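Local coordinates for protein synthesis inhibitor, putative (Thermotoga maritima, PDB 2B33), which is a putative endoribonuclease of the RutC (YjgF-like) family, possibly with deaminase activity, that forms a trimer, at residues A[57-61]-A[99-103]; A[37-43]-A[131-137]; A[86-92]-A[114-120]. All blocks are in the same frame, centred on the assembly; numbering follows the deposited sequence.

Contact 1: A[57-61]-A[99-103]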
# COMPACT_ATOMS: atom_id res chain seq x y z
N GLY A 57 -26.88 2.63 -0.54
CA GLY A 57 -27.63 1.39 -0.28
C GLY A 57 -26.83 0.47 0.62
O GLY A 57 -26.19 0.93 1.56
N THR A 58 -26.84 -0.83 0.35
CA THR A 58 -26.11 -1.79 1.20
C THR A 58 -24.62 -1.80 0.89
O THR A 58 -24.18 -1.31 -0.15
CB THR A 58 -26.63 -3.24 1.08
OG1 THR A 58 -26.34 -3.77 -0.21
CG2 THR A 58 -28.13 -3.30 1.36
N ILE A 59 -23.84 -2.37 1.81
CA ILE A 59 -22.39 -2.46 1.62
C ILE A 59 -22.03 -3.46 0.49
O ILE A 59 -20.97 -3.33 -0.12
CB ILE A 59 -21.64 -2.78 2.95
CG1 ILE A 59 -20.14 -2.48 2.85
CG2 ILE A 59 -21.88 -4.23 3.42
CD1 ILE A 59 -19.79 -1.01 2.61
N GLU A 60 -22.92 -4.42 0.23
CA GLU A 60 -22.73 -5.35 -0.88
C GLU A 60 -22.84 -4.60 -2.23
O GLU A 60 -22.03 -4.81 -3.12
CB GLU A 60 -23.74 -6.50 -0.82
CG GLU A 60 -23.55 -7.48 0.36
CD GLU A 60 -24.33 -7.12 1.64
OE1 GLU A 60 -24.59 -5.93 1.92
OE2 GLU A 60 -24.68 -8.07 2.37
N GLU A 61 -23.83 -3.72 -2.33
CA GLU A 61 -24.04 -2.87 -3.51
C GLU A 61 -22.88 -1.90 -3.73
O GLU A 61 -22.51 -1.64 -4.87
CB GLU A 61 -25.37 -2.12 -3.38
CG GLU A 61 -26.59 -3.04 -3.45
CD GLU A 61 -27.91 -2.34 -3.21
OE1 GLU A 61 -27.91 -1.17 -2.76
OE2 GLU A 61 -28.96 -2.97 -3.47
N ARG A 99 -19.54 -9.32 4.86
CA ARG A 99 -20.33 -8.95 3.67
C ARG A 99 -19.48 -8.48 2.48
O ARG A 99 -19.84 -8.74 1.34
CB ARG A 99 -21.39 -7.91 4.03
CG ARG A 99 -22.51 -8.48 4.91
CD ARG A 99 -23.42 -7.39 5.44
NE ARG A 99 -22.73 -6.53 6.41
CZ ARG A 99 -23.15 -5.33 6.81
NH1 ARG A 99 -24.27 -4.78 6.35
NH2 ARG A 99 -22.44 -4.65 7.69
N VAL A 100 -18.38 -7.77 2.75
CA VAL A 100 -17.48 -7.33 1.69
C VAL A 100 -16.81 -8.57 1.08
O VAL A 100 -16.74 -8.67 -0.14
CB VAL A 100 -16.39 -6.32 2.19
CG1 VAL A 100 -15.26 -6.13 1.15
CG2 VAL A 100 -17.01 -4.97 2.54
N ASN A 101 -16.35 -9.49 1.92
CA ASN A 101 -15.75 -10.74 1.47
C ASN A 101 -16.69 -11.57 0.61
O ASN A 101 -16.25 -12.22 -0.34
CB ASN A 101 -15.28 -11.61 2.65
CG ASN A 101 -14.02 -11.07 3.32
OD1 ASN A 101 -13.56 -9.97 3.05
ND2 ASN A 101 -13.47 -11.86 4.23
N GLU A 102 -17.98 -11.54 0.95
CA GLU A 102 -19.02 -12.28 0.24
C GLU A 102 -19.08 -11.83 -1.23
O GLU A 102 -19.07 -12.65 -2.13
CB GLU A 102 -20.36 -12.04 0.95
CG GLU A 102 -21.56 -12.84 0.48
CD GLU A 102 -22.79 -12.62 1.37
OE1 GLU A 102 -22.79 -11.69 2.21
OE2 GLU A 102 -23.77 -13.38 1.23
N VAL A 103 -19.12 -10.52 -1.44
CA VAL A 103 -19.14 -9.94 -2.79
C VAL A 103 -17.77 -10.09 -3.47
O VAL A 103 -17.68 -10.40 -4.65
CB VAL A 103 -19.56 -8.44 -2.78
CG1 VAL A 103 -19.57 -7.87 -4.19
CG2 VAL A 103 -20.94 -8.25 -2.12
O HOH W 1 -26.10 -4.92 4.05
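Glu60 and Ile59, in the first turn of helix 59-76, pack against Arg99, Val100 and Val103 of helix 97-108, so that in the YjgF-like fold, a mixed sheet backed by two helices, the first turn of one helix meets the N-terminal half of the other. The helix start is closed by a capping box: Glu61 N donates to Thr58 OG1 over 3.3 Å, and Thr58 N returns a weak bond to Glu61 OE1. Apolar contacts do most of the joining. Ile59 sends its two branches to different partners, CG1 meeting Val100 CG2 at 4.0 Å and CG2 lying over one face of the Arg99 guanidinium, off toward its rim. The base of the Glu60 side chain is apolar too: CB lies 3.5 Å from Val103 CG2. Val100 and Val103 also touch Thr63, one turn further along helix 59-76.

Charges meet without a direct bond. The Glu60 chain folds at its second torsion (chi2 90°), which brings the carboxylate back across the methylenes of Arg99, OE2 lying 3.4 Å from Arg99 CG. Carboxylate and guanidinium planes stand 84° apart, and no N-H aims at the acid; the two charges probably attract at a distance, Glu60 OE1 and Arg99 NH1 being 4.6 Å apart. Glu102 OE1, 4.1 Å from Glu60 OE2, is a like charge that would tend to raise the acid's pKa, an effect probably offset in part by Arg99. With an alanine at Glu60, the Arg99 guanidinium would probably lose its water-mediated tie, and a gap is likely to open beside its methylenes. That tie is a single water, which donates to Glu60 OE1 at 2.8 Å and accepts from Arg99 NH1 at 2.9 Å.

Contact 2: A[37-43]-A[131-137]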
# COMPACT_ATOMS: atom_id res chain seq x y z
N ASN A 37 4.66 -5.53 -18.06
CA ASN A 37 3.57 -6.49 -17.84
C ASN A 37 2.78 -6.23 -16.55
O ASN A 37 1.95 -7.05 -16.19
CB ASN A 37 4.09 -7.95 -17.90
CG ASN A 37 4.96 -8.35 -16.69
OD1 ASN A 37 5.27 -7.54 -15.81
ND2 ASN A 37 5.37 -9.62 -16.67
N MET A 38 3.05 -5.10 -15.88
CA MET A 38 2.40 -4.74 -14.61
C MET A 38 1.42 -3.57 -14.71
O MET A 38 1.69 -2.61 -15.41
CB MET A 38 3.46 -4.29 -13.61
CG MET A 38 4.50 -5.32 -13.24
SD MET A 38 5.58 -4.72 -11.93
CE MET A 38 4.47 -4.57 -10.51
N MET A 39 0.32 -3.65 -13.95
CA MET A 39 -0.66 -2.56 -13.86
C MET A 39 -0.86 -2.15 -12.40
O MET A 39 -1.03 -3.01 -11.55
CB MET A 39 -2.02 -2.95 -14.45
CG MET A 39 -3.10 -1.87 -14.23
SD MET A 39 -4.72 -2.18 -14.92
CE MET A 39 -4.41 -2.03 -16.66
N PHE A 40 -0.88 -0.85 -12.14
CA PHE A 40 -1.11 -0.31 -10.81
C PHE A 40 -2.43 0.45 -10.87
O PHE A 40 -2.50 1.51 -11.46
CB PHE A 40 0.03 0.64 -10.42
CG PHE A 40 1.37 -0.03 -10.29
CD1 PHE A 40 2.18 -0.22 -11.41
CD2 PHE A 40 1.84 -0.44 -9.05
CE1 PHE A 40 3.43 -0.83 -11.29
CE2 PHE A 40 3.09 -1.05 -8.92
CZ PHE A 40 3.88 -1.24 -10.04
N VAL A 41 -3.48 -0.10 -10.26
CA VAL A 41 -4.81 0.51 -10.29
C VAL A 41 -5.05 1.42 -9.08
O VAL A 41 -4.70 1.08 -7.95
CB VAL A 41 -5.94 -0.56 -10.33
CG1 VAL A 41 -7.31 0.10 -10.44
CG2 VAL A 41 -5.73 -1.53 -11.50
N SER A 42 -5.67 2.58 -9.34
CA SER A 42 -6.01 3.56 -8.32
C SER A 42 -7.16 3.05 -7.45
O SER A 42 -7.99 2.28 -7.92
CB SER A 42 -6.43 4.88 -8.97
OG SER A 42 -5.32 5.55 -9.53
N GLY A 43 -7.21 3.49 -6.20
CA GLY A 43 -8.26 3.08 -5.28
C GLY A 43 -9.63 3.48 -5.82
O GLY A 43 -9.85 4.65 -6.12
N ILE A 131 -11.04 0.19 -2.77
CA ILE A 131 -10.16 -0.92 -3.11
C ILE A 131 -9.20 -0.56 -4.25
O ILE A 131 -9.63 -0.12 -5.32
CB ILE A 131 -10.97 -2.19 -3.50
CG1 ILE A 131 -11.98 -2.56 -2.40
CG2 ILE A 131 -10.01 -3.37 -3.79
CD1 ILE A 131 -12.92 -3.71 -2.71
N GLU A 132 -7.91 -0.76 -4.00
CA GLU A 132 -6.85 -0.56 -4.98
C GLU A 132 -6.26 -1.92 -5.24
O GLU A 132 -6.53 -2.87 -4.50
CB GLU A 132 -5.76 0.39 -4.46
CG GLU A 132 -4.97 -0.14 -3.26
CD GLU A 132 -3.84 0.77 -2.82
OE1 GLU A 132 -3.72 1.91 -3.32
OE2 GLU A 132 -3.06 0.32 -1.97
N ALA A 133 -5.45 -2.03 -6.28
CA ALA A 133 -4.83 -3.30 -6.63
C ALA A 133 -3.61 -3.16 -7.54
O ALA A 133 -3.43 -2.14 -8.20
CB ALA A 133 -5.86 -4.21 -7.30
N ILE A 134 -2.78 -4.20 -7.53
CA ILE A 134 -1.64 -4.31 -8.43
C ILE A 134 -1.91 -5.61 -9.17
O ILE A 134 -2.37 -6.57 -8.56
CB ILE A 134 -0.26 -4.38 -7.71
CG1 ILE A 134 0.01 -3.07 -6.96
CG2 ILE A 134 0.87 -4.63 -8.74
CD1 ILE A 134 1.21 -3.08 -6.02
N ALA A 135 -1.66 -5.60 -10.48
CA ALA A 135 -1.86 -6.77 -11.34
C ALA A 135 -0.61 -6.99 -12.17
O ALA A 135 0.12 -6.05 -12.47
CB ALA A 135 -3.06 -6.56 -12.24
N VAL A 136 -0.35 -8.26 -12.49
CA VAL A 136 0.79 -8.66 -13.31
C VAL A 136 0.29 -9.79 -14.20
O VAL A 136 -0.44 -10.67 -13.74
CB VAL A 136 1.98 -9.17 -12.47
CG1 VAL A 136 3.21 -9.42 -13.35
CG2 VAL A 136 2.34 -8.19 -11.34
N LYS A 137 0.68 -9.77 -15.47
CA LYS A 137 0.25 -10.80 -16.42
C LYS A 137 1.44 -11.39 -17.17
O LYS A 137 2.58 -11.05 -16.87
CB LYS A 137 -0.81 -10.23 -17.38
CG LYS A 137 -0.33 -9.28 -18.48
CD LYS A 137 -1.50 -8.74 -19.32
CE LYS A 137 -2.37 -9.86 -19.90
NZ LYS A 137 -3.24 -9.41 -21.01
O HOH W 2 -2.05 -0.03 -7.32
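Met39 and Ala135 form a hydrogen-bonded antiparallel pair between strands 38-43 and 131-136, whose axes come within 4.7 Å and run at 167°. Met39 N donates to Ala135 O over 2.8 Å, nearly straight at the hydrogen but tilted from the carbonyl plane, while Ala135 N answers to Met39 O in the plane of that carbonyl. Val41 N continues the ladder to Ala133 O, and Lys137 N to Asn37 O closes its other end. At Val41 a water takes the place of the return bond, and beyond it the register slips so that Gly43 comes opposite Glu132. The water donates to both Val41 O and Ala133 O, the latter over 2.7 Å, and so bridges two acceptors that cannot bond each other; Ala133 O also takes the Val41 N-H.

On the face bearing Met38, Phe40, Ile134 and Val136, the side chains lie side by side and point the same way. Met38 is bent at its last torsion (chi3 66°), which carries CE 4.0 Å from Ile134 CG2, while its CG rests near Val136 CG2. The other branch of Ile134 goes to the phenyl ring, CG1 lying 3.8 Å from Phe40 CD2. Past the strand end, Asn37 OD1 lies 3.7 Å from Val136 CG1. The opposite face carries Met39, Val41, Ala133 and Ala135; there Met39 CB and Ala135 CB are 4.4 Å apart, and the end of Met39 leads away from the partner strand.

That second face is backed by helix 59-76, with Leu70 against Val41 and Leu74 against Ala135. The Ile134 face turns to the trimer interface, where Ile134 packs on Phe40 of the third subunit and Glu132 OE1 is held by a hydrogen bond with Ser116 OG and a salt bridge with Lys86 NZ, both of the second subunit. Within the sheet, strand 32-35 bonds to the outer side of 38-44, and strand 84-91 flanks 129-136.

Contact 3: A[86-92]-A[114-120]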
# COMPACT_ATOMS: atom_id res chain seq x y z
N LYS A 86 -2.16 -8.50 -5.90
CA LYS A 86 -2.25 -7.87 -4.60
C LYS A 86 -3.39 -6.88 -4.60
O LYS A 86 -3.52 -6.08 -5.54
CB LYS A 86 -0.93 -7.17 -4.26
CG LYS A 86 -0.89 -6.44 -2.92
CD LYS A 86 -1.16 -7.34 -1.73
CE LYS A 86 -0.99 -6.58 -0.42
NZ LYS A 86 -2.00 -5.54 -0.27
N VAL A 87 -4.20 -6.93 -3.55
CA VAL A 87 -5.34 -6.04 -3.36
C VAL A 87 -5.24 -5.43 -1.96
O VAL A 87 -4.69 -6.05 -1.05
CB VAL A 87 -6.68 -6.82 -3.52
CG1 VAL A 87 -7.87 -5.92 -3.33
CG2 VAL A 87 -6.77 -7.49 -4.91
N THR A 88 -5.73 -4.21 -1.80
CA THR A 88 -5.78 -3.57 -0.48
C THR A 88 -7.18 -2.98 -0.35
O THR A 88 -7.57 -2.13 -1.15
CB THR A 88 -4.70 -2.49 -0.28
OG1 THR A 88 -3.40 -3.08 -0.37
CG2 THR A 88 -4.81 -1.86 1.11
N VAL A 89 -7.93 -3.45 0.64
CA VAL A 89 -9.28 -2.97 0.91
C VAL A 89 -9.19 -1.98 2.08
O VAL A 89 -8.61 -2.31 3.13
CB VAL A 89 -10.24 -4.11 1.34
CG1 VAL A 89 -11.63 -3.56 1.66
CG2 VAL A 89 -10.34 -5.18 0.28
N PHE A 90 -9.75 -0.79 1.88
CA PHE A 90 -9.86 0.22 2.93
C PHE A 90 -11.33 0.32 3.22
O PHE A 90 -12.13 0.27 2.29
CB PHE A 90 -9.37 1.58 2.45
CG PHE A 90 -7.95 1.59 1.98
CD1 PHE A 90 -6.90 1.66 2.91
CD2 PHE A 90 -7.65 1.57 0.62
CE1 PHE A 90 -5.57 1.68 2.48
CE2 PHE A 90 -6.32 1.60 0.18
CZ PHE A 90 -5.28 1.66 1.11
N THR A 91 -11.69 0.45 4.51
CA THR A 91 -13.08 0.64 4.94
C THR A 91 -13.11 1.61 6.11
O THR A 91 -12.08 2.04 6.60
CB THR A 91 -13.78 -0.70 5.39
OG1 THR A 91 -13.03 -1.33 6.44
CG2 THR A 91 -13.90 -1.64 4.23
N THR A 92 -14.31 2.00 6.53
CA THR A 92 -14.47 2.85 7.71
C THR A 92 -14.83 2.00 8.93
O THR A 92 -14.82 2.51 10.05
CB THR A 92 -15.52 3.95 7.49
OG1 THR A 92 -16.71 3.38 6.92
CG2 THR A 92 -14.97 5.01 6.56
N ALA A 114 -3.14 -11.89 -3.16
CA ALA A 114 -2.71 -11.49 -1.82
C ALA A 114 -3.58 -10.30 -1.42
O ALA A 114 -4.05 -9.57 -2.30
CB ALA A 114 -1.25 -11.11 -1.81
N ARG A 115 -3.80 -10.10 -0.12
CA ARG A 115 -4.67 -9.03 0.33
C ARG A 115 -4.40 -8.51 1.75
O ARG A 115 -3.91 -9.23 2.60
CB ARG A 115 -6.12 -9.52 0.26
CG ARG A 115 -7.17 -8.45 0.47
CD ARG A 115 -8.57 -9.01 0.41
NE ARG A 115 -8.88 -9.87 1.56
CZ ARG A 115 -10.08 -10.40 1.81
NH1 ARG A 115 -11.12 -10.17 1.01
NH2 ARG A 115 -10.25 -11.18 2.89
N SER A 116 -4.72 -7.23 1.95
CA SER A 116 -4.75 -6.57 3.26
C SER A 116 -6.10 -5.87 3.33
O SER A 116 -6.55 -5.27 2.36
CB SER A 116 -3.62 -5.55 3.46
OG SER A 116 -2.40 -6.19 3.76
N PHE A 117 -6.75 -5.96 4.49
CA PHE A 117 -8.06 -5.39 4.72
C PHE A 117 -7.89 -4.58 6.00
O PHE A 117 -7.66 -5.16 7.06
CB PHE A 117 -9.05 -6.53 4.90
CG PHE A 117 -10.50 -6.16 4.67
CD1 PHE A 117 -11.14 -5.22 5.46
CD2 PHE A 117 -11.24 -6.84 3.71
CE1 PHE A 117 -12.48 -4.92 5.25
CE2 PHE A 117 -12.57 -6.54 3.51
CZ PHE A 117 -13.19 -5.59 4.28
N VAL A 118 -7.98 -3.25 5.89
CA VAL A 118 -7.81 -2.34 7.04
C VAL A 118 -8.94 -1.32 7.09
O VAL A 118 -9.54 -0.99 6.06
CB VAL A 118 -6.44 -1.61 7.02
CG1 VAL A 118 -5.32 -2.61 7.10
CG2 VAL A 118 -6.27 -0.72 5.78
N ALA A 119 -9.23 -0.83 8.30
CA ALA A 119 -10.28 0.17 8.50
C ALA A 119 -9.64 1.49 8.88
O ALA A 119 -9.03 1.61 9.95
CB ALA A 119 -11.26 -0.27 9.57
N VAL A 120 -9.77 2.48 8.00
CA VAL A 120 -9.21 3.82 8.20
C VAL A 120 -10.27 4.74 8.82
O VAL A 120 -11.41 4.34 9.05
CB VAL A 120 -8.62 4.42 6.89
CG1 VAL A 120 -7.55 3.50 6.32
CG2 VAL A 120 -9.70 4.73 5.84
O HOH W 3 -13.63 4.99 10.60
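Val87 O is gripped from opposite faces of its plane: Ser116 N reaches it across the strands at 3.2 Å, and Lys86 NZ, from the residue before it, bonds at 2.8 Å from above the carbonyl plane. The lysine gets there by bending at its second and fourth torsions (chi2 59°), a fold that lays CD beside Ala114 CB and swings the amine toward strand 114-119, over Val87 O. Strands 86-91 and 114-119 run parallel, and the Val87 bond is one rung of a regular ladder. Val89 carries the next two, its N to Ser116 O and its O from Val118 N, both lying nearly along the carbonyl direction. Thr91 O accepts from Val120 N at the far end.

Toward helix 97-108, Phe117 does the apolar work. Val89 CG1 sits over the middle of its ring, 3.7 Å from the centroid and 13° off the normal, a clear CH-pi contact. The Thr91 side chain runs at about a right angle to that of Phe117, its CG2 3.7 Å from Phe117 CE1. Phe117 CD2 in turn lies over the centre of the Arg115 guanidinium, which also makes a cation-pi contact with Tyr104. On the other face, Phe90 CD1 meets Val118 CG2 at 3.8 Å and Val120 CG1 at 3.9 Å.

The polar ends on this second face look to another chain. Lys86 NZ forms a salt bridge with Glu132 OE1 of the third subunit, and Ser116 OG bonds to that same oxygen. The parallel strands of this beta-alpha-beta unit (strand 84-91, helix 97-108, strand 114-119) thus present a largely apolar face, with the Arg115 guanidinium set among aromatic rings, to their own helix and, at the Lys86 end of the other face, a buried positive charge whose neutralisation probably depends on trimer assembly.

Contacts 2 and 3 belong to one mixed sheet and contact 1 to the helices packed against it. Strands 129-136 and 84-91 are neighbours, so contacts 2 and 3, with centres about 14 Å apart, join through probable backbone hydrogen bonds such as Ile134 N to Lys86 O. Contact 1 lies about 14 Å from contact 3, centre to centre, and touches it where Val100 and Asn101 meet Phe117; it is about 22 Å from contact 2, across the chain's centre. Along the chain, contact 2 encloses the other two, whose segments alternate. Its two segments, 88 residues apart, thus join strands that precede and follow both helices, while contacts 2 and 3 also help build the trimer.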